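Local coordinates for protein aminotransferase class I and II (Anaerococcus prevotii, PDB 4EMY) that probably acts as a pyridoxal 5'-phosphate-dependent transaminase and forms a homodimer typical of class-one aminotransferases, at residues S120-G125 and F145-K150; K344-T349 and K401-L406. One frame throughout, in Å; residues are numbered along the deposited sequence.

Contact 1 (S120-G125 and F145-K150); sequences SYLDEG and FGRNFK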
ATOM      1  N   SER A 120      -9.870  11.836   0.965  1.00 39.48           N
ATOM      2  CA  SER A 120     -11.169  11.851   1.644  1.00 40.31           C
ATOM      3  C   SER A 120     -11.697  13.228   2.044  1.00 40.75           C
ATOM      4  O   SER A 120     -12.913  13.405   2.158  1.00 41.80           O
ATOM      5  CB  SER A 120     -11.150  10.935   2.866  1.00 39.92           C
ATOM      6  OG  SER A 120     -11.102   9.582   2.466  1.00 40.19           O
ATOM      7  N   TYR A 121     -10.798  14.193   2.251  1.00 40.16           N
ATOM      8  CA  TYR A 121     -11.190  15.496   2.799  1.00 40.54           C
ATOM      9  C   TYR A 121     -10.964  16.699   1.884  1.00 41.20           C
ATOM     10  O   TYR A 121     -11.267  17.842   2.248  1.00 41.79           O
ATOM     11  CB  TYR A 121     -10.582  15.692   4.187  1.00 39.71           C
ATOM     12  CG  TYR A 121     -11.090  14.649   5.141  1.00 39.65           C
ATOM     13  CD1 TYR A 121     -12.314  14.804   5.780  1.00 40.50           C
ATOM     14  CD2 TYR A 121     -10.362  13.482   5.376  1.00 38.95           C
ATOM     15  CE1 TYR A 121     -12.792  13.838   6.642  1.00 40.88           C
ATOM     16  CE2 TYR A 121     -10.833  12.505   6.235  1.00 39.17           C
ATOM     17  CZ  TYR A 121     -12.045  12.689   6.865  1.00 40.09           C
ATOM     18  OH  TYR A 121     -12.514  11.724   7.715  1.00 40.47           O
ATOM     19  N   LEU A 122     -10.440  16.431   0.693  1.00 41.47           N
ATOM     20  CA  LEU A 122     -10.434  17.415  -0.383  1.00 42.50           C
ATOM     21  C   LEU A 122     -11.057  16.792  -1.608  1.00 43.53           C
ATOM     22  O   LEU A 122     -10.812  15.623  -1.909  1.00 43.23           O
ATOM     23  CB  LEU A 122      -9.013  17.865  -0.720  1.00 41.98           C
ATOM     24  CG  LEU A 122      -8.250  18.711   0.298  1.00 41.52           C
ATOM     25  CD1 LEU A 122      -6.789  18.810  -0.109  1.00 40.88           C
ATOM     26  CD2 LEU A 122      -8.876  20.094   0.452  1.00 42.50           C
ATOM     27  N   ASP A 123     -11.867  17.579  -2.306  1.00 44.96           N
ATOM     28  CA  ASP A 123     -12.386  17.185  -3.599  1.00 46.27           C
ATOM     29  C   ASP A 123     -11.439  17.722  -4.687  1.00 46.65           C
ATOM     30  O   ASP A 123     -10.246  17.899  -4.434  1.00 45.42           O
ATOM     31  CB  ASP A 123     -13.810  17.712  -3.765  1.00 48.02           C
ATOM     32  CG  ASP A 123     -14.649  16.869  -4.716  1.00 49.51           C
ATOM     33  OD1 ASP A 123     -14.094  16.221  -5.630  1.00 49.67           O
ATOM     34  OD2 ASP A 123     -15.886  16.871  -4.554  1.00 50.85           O
ATOM     35  N   GLU A 124     -11.970  18.002  -5.881  1.00 48.37           N
ATOM     36  CA  GLU A 124     -11.144  18.301  -7.055  1.00 48.92           C
ATOM     37  C   GLU A 124     -10.620  19.736  -7.089  1.00 49.08           C
ATOM     38  O   GLU A 124      -9.434  19.969  -7.313  1.00 48.57           O
ATOM     39  CB  GLU A 124     -11.899  17.965  -8.342  1.00 51.04           C
ATOM     40  CG  GLU A 124     -12.278  16.493  -8.486  1.00 51.36           C
ATOM     41  CD  GLU A 124     -11.402  15.714  -9.464  1.00 51.79           C
ATOM     42  OE1 GLU A 124     -11.072  16.256 -10.544  1.00 53.18           O
ATOM     43  OE2 GLU A 124     -11.071  14.539  -9.169  1.00 50.88           O
ATOM     44  N   GLY A 125     -11.491  20.706  -6.865  1.00 49.99           N
ATOM     45  CA  GLY A 125     -11.049  22.099  -6.894  1.00 50.35           C
ATOM     46  C   GLY A 125     -10.279  22.476  -5.647  1.00 48.52           C
ATOM     47  O   GLY A 125      -9.570  23.477  -5.620  1.00 48.69           O
ATOM     48  N   PHE A 145      -4.505  13.016  -7.661  1.00 43.19           N
ATOM     49  CA  PHE A 145      -5.935  13.017  -7.372  1.00 43.39           C
ATOM     50  C   PHE A 145      -6.653  14.303  -7.770  1.00 44.30           C
ATOM     51  O   PHE A 145      -7.849  14.450  -7.516  1.00 44.74           O
ATOM     52  CB  PHE A 145      -6.192  12.698  -5.897  1.00 42.02           C
ATOM     53  CG  PHE A 145      -5.660  11.365  -5.466  1.00 41.44           C
ATOM     54  CD1 PHE A 145      -5.860  10.232  -6.247  1.00 42.30           C
ATOM     55  CD2 PHE A 145      -4.966  11.237  -4.270  1.00 40.21           C
ATOM     56  CE1 PHE A 145      -5.359   9.003  -5.848  1.00 41.93           C
ATOM     57  CE2 PHE A 145      -4.472  10.010  -3.863  1.00 39.75           C
ATOM     58  CZ  PHE A 145      -4.670   8.892  -4.650  1.00 40.62           C
ATOM     59  N   GLY A 146      -5.932  15.229  -8.393  1.00 44.78           N
ATOM     60  CA  GLY A 146      -6.551  16.447  -8.910  1.00 46.08           C
ATOM     61  C   GLY A 146      -6.921  17.469  -7.855  1.00 45.38           C
ATOM     62  O   GLY A 146      -7.665  18.397  -8.128  1.00 46.36           O
ATOM     63  N   ARG A 147      -6.406  17.291  -6.643  1.00 43.92           N
ATOM     64  CA  ARG A 147      -6.487  18.315  -5.608  1.00 43.53           C
ATOM     65  C   ARG A 147      -5.534  19.460  -5.956  1.00 44.17           C
ATOM     66  O   ARG A 147      -4.540  19.273  -6.670  1.00 44.53           O
ATOM     67  CB  ARG A 147      -6.132  17.734  -4.233  1.00 41.79           C
ATOM     68  CG  ARG A 147      -7.234  16.925  -3.564  1.00 41.51           C
ATOM     69  CD  ARG A 147      -7.705  15.745  -4.408  1.00 42.13           C
ATOM     70  NE  ARG A 147      -8.642  14.860  -3.704  1.00 41.94           N
ATOM     71  CZ  ARG A 147      -9.397  13.932  -4.294  1.00 42.63           C
ATOM     72  NH1 ARG A 147      -9.350  13.758  -5.607  1.00 43.67           N
ATOM     73  NH2 ARG A 147     -10.210  13.177  -3.570  1.00 42.46           N
ATOM     74  N   ASN A 148      -5.833  20.644  -5.443  1.00 44.62           N
ATOM     75  CA  ASN A 148      -5.029  21.817  -5.735  1.00 45.28           C
ATOM     76  C   ASN A 148      -3.952  22.137  -4.689  1.00 44.15           C
ATOM     77  O   ASN A 148      -4.246  22.665  -3.611  1.00 43.81           O
ATOM     78  CB  ASN A 148      -5.941  23.008  -5.928  1.00 46.86           C
ATOM     79  CG  ASN A 148      -5.275  24.104  -6.696  1.00 48.47           C
ATOM     80  OD1 ASN A 148      -4.496  24.880  -6.145  1.00 48.43           O
ATOM     81  ND2 ASN A 148      -5.571  24.174  -7.990  1.00 50.22           N
ATOM     82  N   PHE A 149      -2.702  21.823  -5.016  1.00 43.65           N
ATOM     83  CA  PHE A 149      -1.579  22.148  -4.141  1.00 42.90           C
ATOM     84  C   PHE A 149      -1.315  23.645  -4.106  1.00 44.07           C
ATOM     85  O   PHE A 149      -1.242  24.292  -5.149  1.00 45.45           O
ATOM     86  CB  PHE A 149      -0.321  21.426  -4.594  1.00 42.38           C
ATOM     87  CG  PHE A 149       0.798  21.486  -3.605  1.00 41.51           C
ATOM     88  CD1 PHE A 149       0.748  20.745  -2.435  1.00 40.27           C
ATOM     89  CD2 PHE A 149       1.907  22.272  -3.848  1.00 42.24           C
ATOM     90  CE1 PHE A 149       1.788  20.789  -1.524  1.00 39.79           C
ATOM     91  CE2 PHE A 149       2.953  22.316  -2.944  1.00 41.76           C
ATOM     92  CZ  PHE A 149       2.893  21.575  -1.779  1.00 40.50           C
ATOM     93  N   LYS A 150      -1.145  24.175  -2.898  1.00 43.83           N
ATOM     94  CA  LYS A 150      -1.032  25.613  -2.670  1.00 45.17           C
ATOM     95  C   LYS A 150       0.005  25.885  -1.565  1.00 44.77           C
ATOM     96  O   LYS A 150      -0.094  25.329  -0.470  1.00 43.80           O
ATOM     97  CB  LYS A 150      -2.405  26.149  -2.271  1.00 45.76           C
ATOM     98  CG  LYS A 150      -2.711  27.568  -2.696  1.00 47.78           C
ATOM     99  CD  LYS A 150      -4.222  27.783  -2.693  1.00 48.63           C
ATOM    100  CE  LYS A 150      -4.618  29.252  -2.812  1.00 50.65           C
ATOM    101  NZ  LYS A 150      -4.413  30.021  -1.547  1.00 50.88           N
TER
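Arg147 reaches across to Leu122, Asp123 and Glu124 and makes the largest share of this contact.

Apolar packing comes first. CB of Leu122 lies 3.5 Å from CG of Arg147, so the aliphatic stem of the arginine rests against the base of the leucine. The stem also passes the backbone of Asp123, with Arg147 CD 3.3 Å from Asp123 O.

The polar contacts gather round the guanidinium. Arg147 NE stands 2.9 Å from Leu122 O, which meets the group obliquely. NE bonds to Ile118 O and NH2 to Phe119 O, near the end of helix 109-121. Arg147 NH1 donates to Phe145 O within its own segment. That oxygen lies at the guanidinium edge, in its plane, and NH1 is tilted 25° from the carbonyl plane. The bend at chi2 (58°) turns the chain back to bring this about. An alanine here is likely to leave the carbonyls of Ile118, Phe119 and Phe145 without this donor and open a gap beside Leu122.

Charge is a looser part. Glu124 OE2 is 4.0 Å from Arg147 NH1, beyond a salt bridge, and the carboxylate and guanidinium planes are 65° apart. The stronger partner of Glu124 is Arg10, which forms a salt bridge with OE1.

Gly146, with positive phi, leaves the helical path just before Arg147. At the margin, Asn148 CB meets Gly125 O at 3.7 Å.

Nearby, Arg147 also packs on Ile8 of the second subunit. The arrangement joins the turns after two successive helices, 109-121 and 137-145. The neighbouring parallel strands 127-131 and 148-152, linked through helix 137-145, form a beta-alpha-beta crossover in the large domain of a fold-type I aminotransferase.

Contact 2 (K344-T349 and K401-L406); sequences KENKLT and KLVQRL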
ATOM      1  N   LYS A 344      27.979  27.807  13.173  1.00 56.47           N
ATOM      2  CA  LYS A 344      28.192  29.066  13.864  1.00 58.43           C
ATOM      3  C   LYS A 344      29.611  29.572  13.601  1.00 60.20           C
ATOM      4  O   LYS A 344      29.807  30.696  13.127  1.00 61.25           O
ATOM      5  CB  LYS A 344      27.949  28.876  15.364  1.00 59.26           C
ATOM      6  CG  LYS A 344      27.926  30.160  16.175  1.00 61.35           C
ATOM      7  CD  LYS A 344      27.838  29.868  17.665  1.00 62.52           C
ATOM      8  CE  LYS A 344      28.410  31.017  18.482  1.00 65.26           C
ATOM      9  NZ  LYS A 344      27.683  32.296  18.256  1.00 65.82           N
ATOM     10  N   GLU A 345      30.585  28.712  13.880  1.00 60.68           N
ATOM     11  CA  GLU A 345      32.000  29.055  13.825  1.00 62.55           C
ATOM     12  C   GLU A 345      32.515  29.252  12.396  1.00 62.27           C
ATOM     13  O   GLU A 345      33.526  29.918  12.182  1.00 64.01           O
ATOM     14  CB  GLU A 345      32.788  27.969  14.550  1.00 63.31           C
ATOM     15  CG  GLU A 345      34.302  28.076  14.488  1.00 65.41           C
ATOM     16  CD  GLU A 345      34.953  26.706  14.463  1.00 65.45           C
ATOM     17  OE1 GLU A 345      34.221  25.701  14.644  1.00 64.04           O
ATOM     18  OE2 GLU A 345      36.187  26.630  14.256  1.00 67.03           O
ATOM     19  N   ASN A 346      31.824  28.675  11.422  1.00 60.34           N
ATOM     20  CA  ASN A 346      32.165  28.887  10.017  1.00 60.22           C
ATOM     21  C   ASN A 346      31.285  29.962   9.364  1.00 59.99           C
ATOM     22  O   ASN A 346      31.357  30.193   8.153  1.00 59.86           O
ATOM     23  CB  ASN A 346      32.110  27.563   9.247  1.00 58.75           C
ATOM     24  CG  ASN A 346      33.231  26.612   9.639  1.00 59.58           C
ATOM     25  OD1 ASN A 346      34.407  26.944   9.509  1.00 61.35           O
ATOM     26  ND2 ASN A 346      32.873  25.423  10.112  1.00 58.52           N
ATOM     27  N   LYS A 347      30.471  30.617  10.197  1.00 60.16           N
ATOM     28  CA  LYS A 347      29.552  31.693   9.788  1.00 60.35           C
ATOM     29  C   LYS A 347      28.582  31.266   8.680  1.00 58.69           C
ATOM     30  O   LYS A 347      28.489  31.913   7.632  1.00 59.16           O
ATOM     31  CB  LYS A 347      30.320  32.959   9.378  1.00 62.42           C
ATOM     32  CG  LYS A 347      31.287  33.488  10.425  1.00 64.36           C
ATOM     33  CD  LYS A 347      32.082  34.663   9.879  1.00 66.38           C
ATOM     34  CE  LYS A 347      33.021  35.227  10.928  1.00 68.53           C
ATOM     35  NZ  LYS A 347      32.290  35.552  12.184  1.00 68.92           N
ATOM     36  N   LEU A 348      27.868  30.170   8.930  1.00 56.93           N
ATOM     37  CA  LEU A 348      26.934  29.593   7.966  1.00 55.32           C
ATOM     38  C   LEU A 348      25.502  29.710   8.466  1.00 54.48           C
ATOM     39  O   LEU A 348      25.133  29.091   9.465  1.00 53.76           O
ATOM     40  CB  LEU A 348      27.291  28.124   7.707  1.00 54.04           C
ATOM     41  CG  LEU A 348      26.546  27.327   6.631  1.00 52.52           C
ATOM     42  CD1 LEU A 348      26.638  27.997   5.264  1.00 53.22           C
ATOM     43  CD2 LEU A 348      27.088  25.905   6.576  1.00 51.67           C
ATOM     44  N   THR A 349      24.707  30.518   7.768  1.00 54.85           N
ATOM     45  CA  THR A 349      23.297  30.717   8.101  1.00 54.34           C
ATOM     46  C   THR A 349      22.513  29.451   7.788  1.00 52.47           C
ATOM     47  O   THR A 349      22.549  28.939   6.662  1.00 51.89           O
ATOM     48  CB  THR A 349      22.700  31.930   7.358  1.00 55.41           C
ATOM     49  OG1 THR A 349      23.341  33.123   7.816  1.00 57.34           O
ATOM     50  CG2 THR A 349      21.207  32.053   7.613  1.00 54.89           C
ATOM     51  N   LYS A 401      34.174  19.010   8.610  1.00 55.28           N
ATOM     52  CA  LYS A 401      34.606  19.122   7.214  1.00 54.92           C
ATOM     53  C   LYS A 401      33.414  19.478   6.327  1.00 53.48           C
ATOM     54  O   LYS A 401      33.471  20.451   5.575  1.00 53.22           O
ATOM     55  CB  LYS A 401      35.299  17.833   6.738  1.00 55.55           C
ATOM     56  CG  LYS A 401      35.553  17.745   5.233  1.00 55.29           C
ATOM     57  CD  LYS A 401      36.870  17.042   4.873  1.00 56.68           C
ATOM     58  CE  LYS A 401      36.963  15.582   5.338  1.00 57.34           C
ATOM     59  NZ  LYS A 401      36.040  14.627   4.650  1.00 56.57           N
ATOM     60  N   LEU A 402      32.337  18.700   6.452  1.00 52.70           N
ATOM     61  CA  LEU A 402      31.102  18.916   5.701  1.00 51.53           C
ATOM     62  C   LEU A 402      30.576  20.337   5.864  1.00 51.28           C
ATOM     63  O   LEU A 402      30.049  20.915   4.913  1.00 50.80           O
ATOM     64  CB  LEU A 402      30.026  17.896   6.111  1.00 50.99           C
ATOM     65  CG  LEU A 402      28.533  18.107   5.797  1.00 49.94           C
ATOM     66  CD1 LEU A 402      28.223  18.201   4.309  1.00 49.40           C
ATOM     67  CD2 LEU A 402      27.719  16.986   6.418  1.00 49.84           C
ATOM     68  N   VAL A 403      30.721  20.898   7.061  1.00 51.82           N
ATOM     69  CA  VAL A 403      30.232  22.247   7.319  1.00 51.76           C
ATOM     70  C   VAL A 403      31.190  23.304   6.766  1.00 52.42           C
ATOM     71  O   VAL A 403      30.758  24.246   6.100  1.00 52.11           O
ATOM     72  CB  VAL A 403      29.947  22.483   8.815  1.00 52.33           C
ATOM     73  CG1 VAL A 403      29.596  23.943   9.066  1.00 52.52           C
ATOM     74  CG2 VAL A 403      28.814  21.582   9.289  1.00 51.72           C
ATOM     75  N   GLN A 404      32.482  23.139   7.041  1.00 53.51           N
ATOM     76  CA  GLN A 404      33.507  24.041   6.515  1.00 54.36           C
ATOM     77  C   GLN A 404      33.352  24.166   4.997  1.00 53.79           C
ATOM     78  O   GLN A 404      33.129  25.258   4.477  1.00 53.84           O
ATOM     79  CB  GLN A 404      34.913  23.557   6.889  1.00 55.65           C
ATOM     80  CG  GLN A 404      35.231  23.585   8.383  1.00 56.78           C
ATOM     81  CD  GLN A 404      36.421  22.702   8.772  1.00 58.11           C
ATOM     82  OE1 GLN A 404      36.851  21.824   8.009  1.00 57.99           O
ATOM     83  NE2 GLN A 404      36.953  22.927   9.974  1.00 59.49           N
ATOM     84  N   ARG A 405      33.419  23.032   4.304  1.00 53.43           N
ATOM     85  CA  ARG A 405      33.301  22.991   2.844  1.00 53.18           C
ATOM     86  C   ARG A 405      31.939  23.465   2.334  1.00 52.26           C
ATOM     87  O   ARG A 405      31.832  23.985   1.222  1.00 52.40           O
ATOM     88  CB  ARG A 405      33.600  21.584   2.319  1.00 53.15           C
ATOM     89  CG  ARG A 405      35.030  21.111   2.539  1.00 54.26           C
ATOM     90  CD  ARG A 405      35.954  21.580   1.428  1.00 55.18           C
ATOM     91  NE  ARG A 405      36.440  22.938   1.641  1.00 55.91           N
ATOM     92  CZ  ARG A 405      36.740  23.791   0.665  1.00 56.55           C
ATOM     93  NH1 ARG A 405      37.178  25.009   0.963  1.00 57.33           N
ATOM     94  NH2 ARG A 405      36.590  23.436  -0.606  1.00 56.58           N
ATOM     95  N   LEU A 406      30.908  23.282   3.154  1.00 51.49           N
ATOM     96  CA  LEU A 406      29.575  23.794   2.850  1.00 50.78           C
ATOM     97  C   LEU A 406      29.575  25.311   2.929  1.00 51.28           C
ATOM     98  O   LEU A 406      29.032  25.982   2.052  1.00 51.35           O
ATOM     99  CB  LEU A 406      28.550  23.223   3.830  1.00 50.06           C
ATOM    100  CG  LEU A 406      27.158  22.836   3.336  1.00 49.23           C
ATOM    101  CD1 LEU A 406      27.222  21.906   2.139  1.00 49.12           C
ATOM    102  CD2 LEU A 406      26.409  22.158   4.465  1.00 48.81           C
TER
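Asn346 and Leu348 project from the turn after helix 315-345 onto one side of helix 399-411, where they meet Val403, Gln404 and Leu406.

The amide of Asn346 lies against CG of Gln404. Its ND2 is 3.5 Å from Gln404 CG, and OD1 is 3.6 Å from the same carbon. The two side-chain amides are almost perpendicular, with planes 82° apart. ND2 also lies 3.7 Å from Val403 CG1.

Leu348 supplies the apolar half. Its CD2 branch does the touching, 4.0 Å from Val403 CG1 and 4.1 Å from Leu406 CB. CG of Leu348 is anti to the backbone N (chi1 -174°), which carries this branch toward the helix. CG1 of Val403 borders both Asn346 and Leu348.

The helix end sets these residues in place. Lys347, with positive phi, is the C-prime residue of a Schellman motif. Lys347 N bonds to Lys344 O at 3.0 Å, and Leu348 N bonds back to Ala343 O. Lys347 O is held by Asn411 ND2, at the end of helix 399-411.

Farther out, Val403 packs on Phe339 and Ala342 of helix 315-345. Leu348 and Leu406 both reach Ile361 of strand 359-362. This is packing of a helix C-terminus, ended by a Schellman motif, against a second helix in the small domain of a fold-type I aminotransferase, away from the cofactor site.

In the fold
From the N terminus, the chain runs through helix 109-121 into segment 120-125. Strand 127-131 and helix 137-145 follow, and contact 1 closes this loop of 19 residues at the start of strand 148-152. The chain then completes the seven-stranded mixed sheet and enters the long helix 315-345. Contact 2 opens at the end of that helix. It closes on helix 399-411 after 51 intervening residues, beyond the small antiparallel sheet. The contacts are in series and neither nest nor cross. The centres of contact 1 and contact 2 are about 41 Å apart. Contact 1 ties the turn after helix 109-121 to the turn that leads from helix 137-145 into edge strand 148-152, whereas contact 2 joins two helices beside the small sheet.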